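PDB 5XS9: TetR family transcriptional regulator from Mycobacterium smegmatis, which probably binds operator DNA as a TetR-type dimer and represses genes of biotin metabolism. Local coordinates for residues A[26-29]-A[30-33]; A[55-58]-A[59-62]. All blocks are in the same frame, centred on the assembly; numbering follows the deposited sequence.

Contact 1 of 2, residues A[26-29]-A[30-33]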
loop_
_atom_site.group_PDB
_atom_site.type_symbol
_atom_site.label_atom_id
_atom_site.label_comp_id
_atom_site.label_asym_id
_atom_site.label_seq_id
_atom_site.Cartn_x
_atom_site.Cartn_y
_atom_site.Cartn_z
ATOM N N MET A 26 -19.239 1.241 -13.352
ATOM C CA MET A 26 -19.715 1.311 -14.705
ATOM C C MET A 26 -21.130 1.933 -14.756
ATOM O O MET A 26 -21.433 2.746 -15.658
ATOM C CB MET A 26 -19.647 -0.079 -15.350
ATOM C CG MET A 26 -18.205 -0.602 -15.564
ATOM S SD MET A 26 -17.423 0.131 -16.997
ATOM C CE MET A 26 -18.008 -0.686 -18.468
ATOM N N ARG A 27 -21.989 1.592 -13.795
ATOM C CA ARG A 27 -23.353 2.194 -13.791
ATOM C C ARG A 27 -23.278 3.696 -13.513
ATOM O O ARG A 27 -23.950 4.458 -14.173
ATOM C CB ARG A 27 -24.323 1.502 -12.837
ATOM C CG ARG A 27 -24.086 1.789 -11.367
ATOM C CD ARG A 27 -24.898 0.887 -10.446
ATOM N NE ARG A 27 -24.286 0.806 -9.108
ATOM C CZ ARG A 27 -23.181 0.112 -8.802
ATOM N NH1 ARG A 27 -22.490 -0.578 -9.728
ATOM N NH2 ARG A 27 -22.747 0.101 -7.551
ATOM N N ARG A 28 -22.402 4.132 -12.603
ATOM C CA ARG A 28 -22.269 5.587 -12.365
ATOM C C ARG A 28 -21.688 6.323 -13.572
ATOM O O ARG A 28 -22.108 7.421 -13.918
ATOM C CB ARG A 28 -21.388 5.855 -11.121
ATOM C CG ARG A 28 -21.136 7.333 -10.851
ATOM C CD ARG A 28 -22.359 7.946 -10.252
ATOM N NE ARG A 28 -22.202 9.385 -10.084
ATOM C CZ ARG A 28 -21.925 10.007 -8.938
ATOM N NH1 ARG A 28 -21.733 9.350 -7.780
ATOM N NH2 ARG A 28 -21.841 11.331 -8.948
ATOM N N LEU A 29 -20.708 5.698 -14.213
ATOM C CA LEU A 29 -20.065 6.291 -15.366
ATOM C C LEU A 29 -21.119 6.487 -16.468
ATOM O O LEU A 29 -21.140 7.535 -17.107
ATOM C CB LEU A 29 -18.957 5.365 -15.889
ATOM C CG LEU A 29 -18.099 5.891 -17.032
ATOM C CD1 LEU A 29 -17.502 7.304 -16.787
ATOM C CD2 LEU A 29 -17.059 4.827 -17.290
ATOM N N ALA A 30 -21.943 5.458 -16.712
ATOM C CA ALA A 30 -23.007 5.566 -17.741
ATOM C C ALA A 30 -23.995 6.694 -17.418
ATOM O O ALA A 30 -24.384 7.451 -18.300
ATOM C CB ALA A 30 -23.747 4.272 -17.926
ATOM N N ARG A 31 -24.366 6.822 -16.155
ATOM C CA ARG A 31 -25.225 7.929 -15.756
ATOM C C ARG A 31 -24.570 9.305 -16.026
ATOM O O ARG A 31 -25.197 10.131 -16.648
ATOM C CB ARG A 31 -25.651 7.772 -14.313
ATOM C CG ARG A 31 -26.541 8.885 -13.817
ATOM C CD ARG A 31 -27.344 8.447 -12.606
ATOM N NE ARG A 31 -26.608 8.191 -11.347
ATOM C CZ ARG A 31 -25.981 9.113 -10.604
ATOM N NH1 ARG A 31 -25.884 10.391 -11.007
ATOM N NH2 ARG A 31 -25.413 8.746 -9.445
ATOM N N GLU A 32 -23.294 9.496 -15.657
ATOM C CA GLU A 32 -22.606 10.742 -15.889
ATOM C C GLU A 32 -22.424 11.063 -17.349
ATOM O O GLU A 32 -22.393 12.226 -17.720
ATOM C CB GLU A 32 -21.240 10.760 -15.218
ATOM C CG GLU A 32 -21.298 10.653 -13.697
ATOM C CD GLU A 32 -22.060 11.782 -13.014
ATOM O OE1 GLU A 32 -22.127 12.902 -13.528
ATOM O OE2 GLU A 32 -22.587 11.534 -11.931
ATOM N N LEU A 33 -22.247 10.062 -18.195
ATOM C CA LEU A 33 -22.172 10.314 -19.607
ATOM C C LEU A 33 -23.585 10.407 -20.235
ATOM O O LEU A 33 -23.699 10.690 -21.413
ATOM C CB LEU A 33 -21.358 9.253 -20.335
ATOM C CG LEU A 33 -19.873 9.202 -19.978
ATOM C CD1 LEU A 33 -19.361 7.864 -20.396
ATOM C CD2 LEU A 33 -19.140 10.334 -20.679
#
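Arg28 and Glu32, one turn apart, are joined by an i to i+4 salt bridge on the outer side of helix 26-33, the short second helix of the TetR helix-turn-helix domain. Arg28 presents the NE side of its guanidinium, and both NE and NH2 converge on one carboxylate oxygen. The bond from NE to Glu32 OE2 is 2.9 Å long, lies in the guanidinium plane and meets the anti lone pair; that from Arg28 NH2 to the same OE2, at 3.1 Å, is more bent and comes from above the carboxylate plane. The planes of the two groups are 45° apart. Both chains bend to meet: Arg28 sets out with CG anti to its backbone nitrogen and turns at chi2 (76°) toward residue 32, while Glu32 bends back at its own chi2.

Arg31 completes the network. Its NH2 lies over one face of the Arg28 guanidinium, 3.3 Å from Arg28 NE, with the two planes only 19° from parallel. The Glu32 carboxylate probably balances both guanidinium charges and lets them lie this close; it sits well out of the plane of the Arg31 guanidinium, so that this longer pairing is one of charge alone. Long, flexible charged chains suit this outer side.

The inner side is apolar. Leu29 and Leu33 run side by side towards helix 5-19, where they touch Ile15 and Ala11 respectively, and both also reach Leu40; Met26 and Leu29 rest on Leu50 of helix 47-58. Ala30, buried, contributes only a methyl group; its N is bonded to Met26 O at 3.0 Å. Between the two leucines, Leu33 CD1 lies 4.1 Å from Leu29 CD1, methyl against methyl, and as near to Leu29 CG.

Contact 2 of 2, residues A[55-58]-A[59-62]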
loop_
_atom_site.group_PDB
_atom_site.type_symbol
_atom_site.label_atom_id
_atom_site.label_comp_id
_atom_site.label_asym_id
_atom_site.label_seq_id
_atom_site.Cartn_x
_atom_site.Cartn_y
_atom_site.Cartn_z
ATOM N N ALA A 55 -6.211 4.222 -14.444
ATOM C CA ALA A 55 -4.774 4.168 -13.932
ATOM C C ALA A 55 -3.762 4.705 -14.989
ATOM O O ALA A 55 -2.926 5.581 -14.695
ATOM C CB ALA A 55 -4.407 2.757 -13.500
ATOM N N ASP A 56 -3.877 4.238 -16.240
ATOM C CA ASP A 56 -2.934 4.712 -17.291
ATOM C C ASP A 56 -3.088 6.142 -17.642
ATOM O O ASP A 56 -2.120 6.808 -17.934
ATOM C CB ASP A 56 -2.956 3.820 -18.501
ATOM C CG ASP A 56 -2.395 2.465 -18.165
ATOM O OD1 ASP A 56 -1.576 2.349 -17.207
ATOM O OD2 ASP A 56 -2.737 1.506 -18.809
ATOM N N HIS A 57 -4.285 6.660 -17.468
ATOM C CA HIS A 57 -4.551 8.051 -17.752
ATOM C C HIS A 57 -3.939 8.923 -16.670
ATOM O O HIS A 57 -3.307 9.938 -16.970
ATOM C CB HIS A 57 -6.075 8.269 -17.833
ATOM C CG HIS A 57 -6.463 9.677 -18.128
ATOM N ND1 HIS A 57 -7.186 10.448 -17.251
ATOM C CD2 HIS A 57 -6.243 10.449 -19.209
ATOM C CE1 HIS A 57 -7.363 11.650 -17.762
ATOM N NE2 HIS A 57 -6.789 11.679 -18.944
ATOM N N ILE A 58 -4.179 8.548 -15.411
ATOM C CA ILE A 58 -3.571 9.149 -14.195
ATOM C C ILE A 58 -2.033 9.163 -14.294
ATOM O O ILE A 58 -1.381 10.075 -13.824
ATOM C CB ILE A 58 -4.024 8.313 -12.925
ATOM C CG1 ILE A 58 -5.435 8.688 -12.522
ATOM C CG2 ILE A 58 -3.181 8.485 -11.688
ATOM C CD1 ILE A 58 -5.998 7.687 -11.516
ATOM N N LEU A 59 -1.465 8.135 -14.858
ATOM C CA LEU A 59 -0.019 7.954 -14.905
ATOM C C LEU A 59 0.617 8.476 -16.219
ATOM O O LEU A 59 1.840 8.371 -16.391
ATOM C CB LEU A 59 0.289 6.423 -14.809
ATOM C CG LEU A 59 0.020 5.753 -13.471
ATOM C CD1 LEU A 59 0.209 4.256 -13.562
ATOM C CD2 LEU A 59 0.876 6.355 -12.375
ATOM N N ARG A 60 -0.200 8.965 -17.151
ATOM C CA ARG A 60 0.274 9.748 -18.306
ATOM C C ARG A 60 1.439 10.705 -17.957
ATOM O O ARG A 60 2.486 10.605 -18.547
ATOM C CB ARG A 60 -0.910 10.533 -18.850
ATOM C CG ARG A 60 -0.694 11.427 -20.062
ATOM C CD ARG A 60 -2.054 11.925 -20.563
ATOM N NE ARG A 60 -2.996 12.173 -19.450
ATOM C CZ ARG A 60 -3.180 13.327 -18.794
ATOM N NH1 ARG A 60 -2.508 14.439 -19.119
ATOM N NH2 ARG A 60 -4.066 13.367 -17.791
ATOM N N THR A 61 1.293 11.570 -16.959
ATOM C CA THR A 61 2.390 12.463 -16.634
ATOM C C THR A 61 3.577 11.800 -15.917
ATOM O O THR A 61 4.636 12.384 -15.920
ATOM C CB THR A 61 1.977 13.667 -15.769
ATOM O OG1 THR A 61 1.621 13.230 -14.427
ATOM C CG2 THR A 61 0.884 14.447 -16.462
ATOM N N ALA A 62 3.400 10.618 -15.328
ATOM C CA ALA A 62 4.433 9.987 -14.539
ATOM C C ALA A 62 5.679 9.547 -15.326
ATOM O O ALA A 62 6.740 9.408 -14.777
ATOM C CB ALA A 62 3.865 8.787 -13.789
#
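Arg60 folds back beside His57, three residues earlier, and brings its NH2 over one face of the imidazole, 3.4 Å from His57 NE2. The two side chains run the same way, with ring and guanidinium planes 36° apart. Arg60 extends through chi2 and then turns at chi3 (36°), which brings NE back to the His57 carbonyl oxygen. His57 O thus receives two weak hydrogen bonds from one residue, from Arg60 N at 3.3 Å and from Arg60 NE at 3.4 Å. An arginine suits this exposed spot because its long chain can reach a carbonyl near the helix end and still lie along the ring.

Leu59 N bonds to Ala55 O at 2.9 Å, but the bond is bent, and Leu59 CG is crowded against Ala55 O at 3.2 Å. Its branched end is buried among Leu82 and Leu86 of helix 71-87 and Val96 of helix 92-101, while the small side chain of Ala55 fits closely against helix 92-101.

Farther out, His57 ND1 is hydrogen-bonded to Thr13 of helix 5-19, which helps to fix the ring that Arg60 covers. The Asp56 carboxylate is hydrogen-bonded to the Ser105 hydroxyl and to the backbone nitrogens of Val106 and Val107, where helix 106-122 begins. These contacts belong to the junction where helix 47-58, the connecting helix of the TetR fold, joins the probable DNA-binding domain to the C-terminal helices.

In the fold
Contact 1 and contact 2 follow in series along the chain, with centres 21 Å apart and nearest atoms about 11 Å apart, so they do not touch. Helices 5-19 and 47-58 connect them: helix 5-19 packs against the inner side of 26-33 and also meets His57 and Ile58, while helix 47-58 meets contact 1 through Leu50 and includes 55-58 in its C-terminal part. The centre of contact 1, within the predicted DNA-binding domain, is about 23 Å from the chain centre, that of contact 2 about 7 Å. In TetR relatives, ligand-induced movement reaches the DNA-binding domain through the equivalent of helix 47-58; whether that happens here is not established.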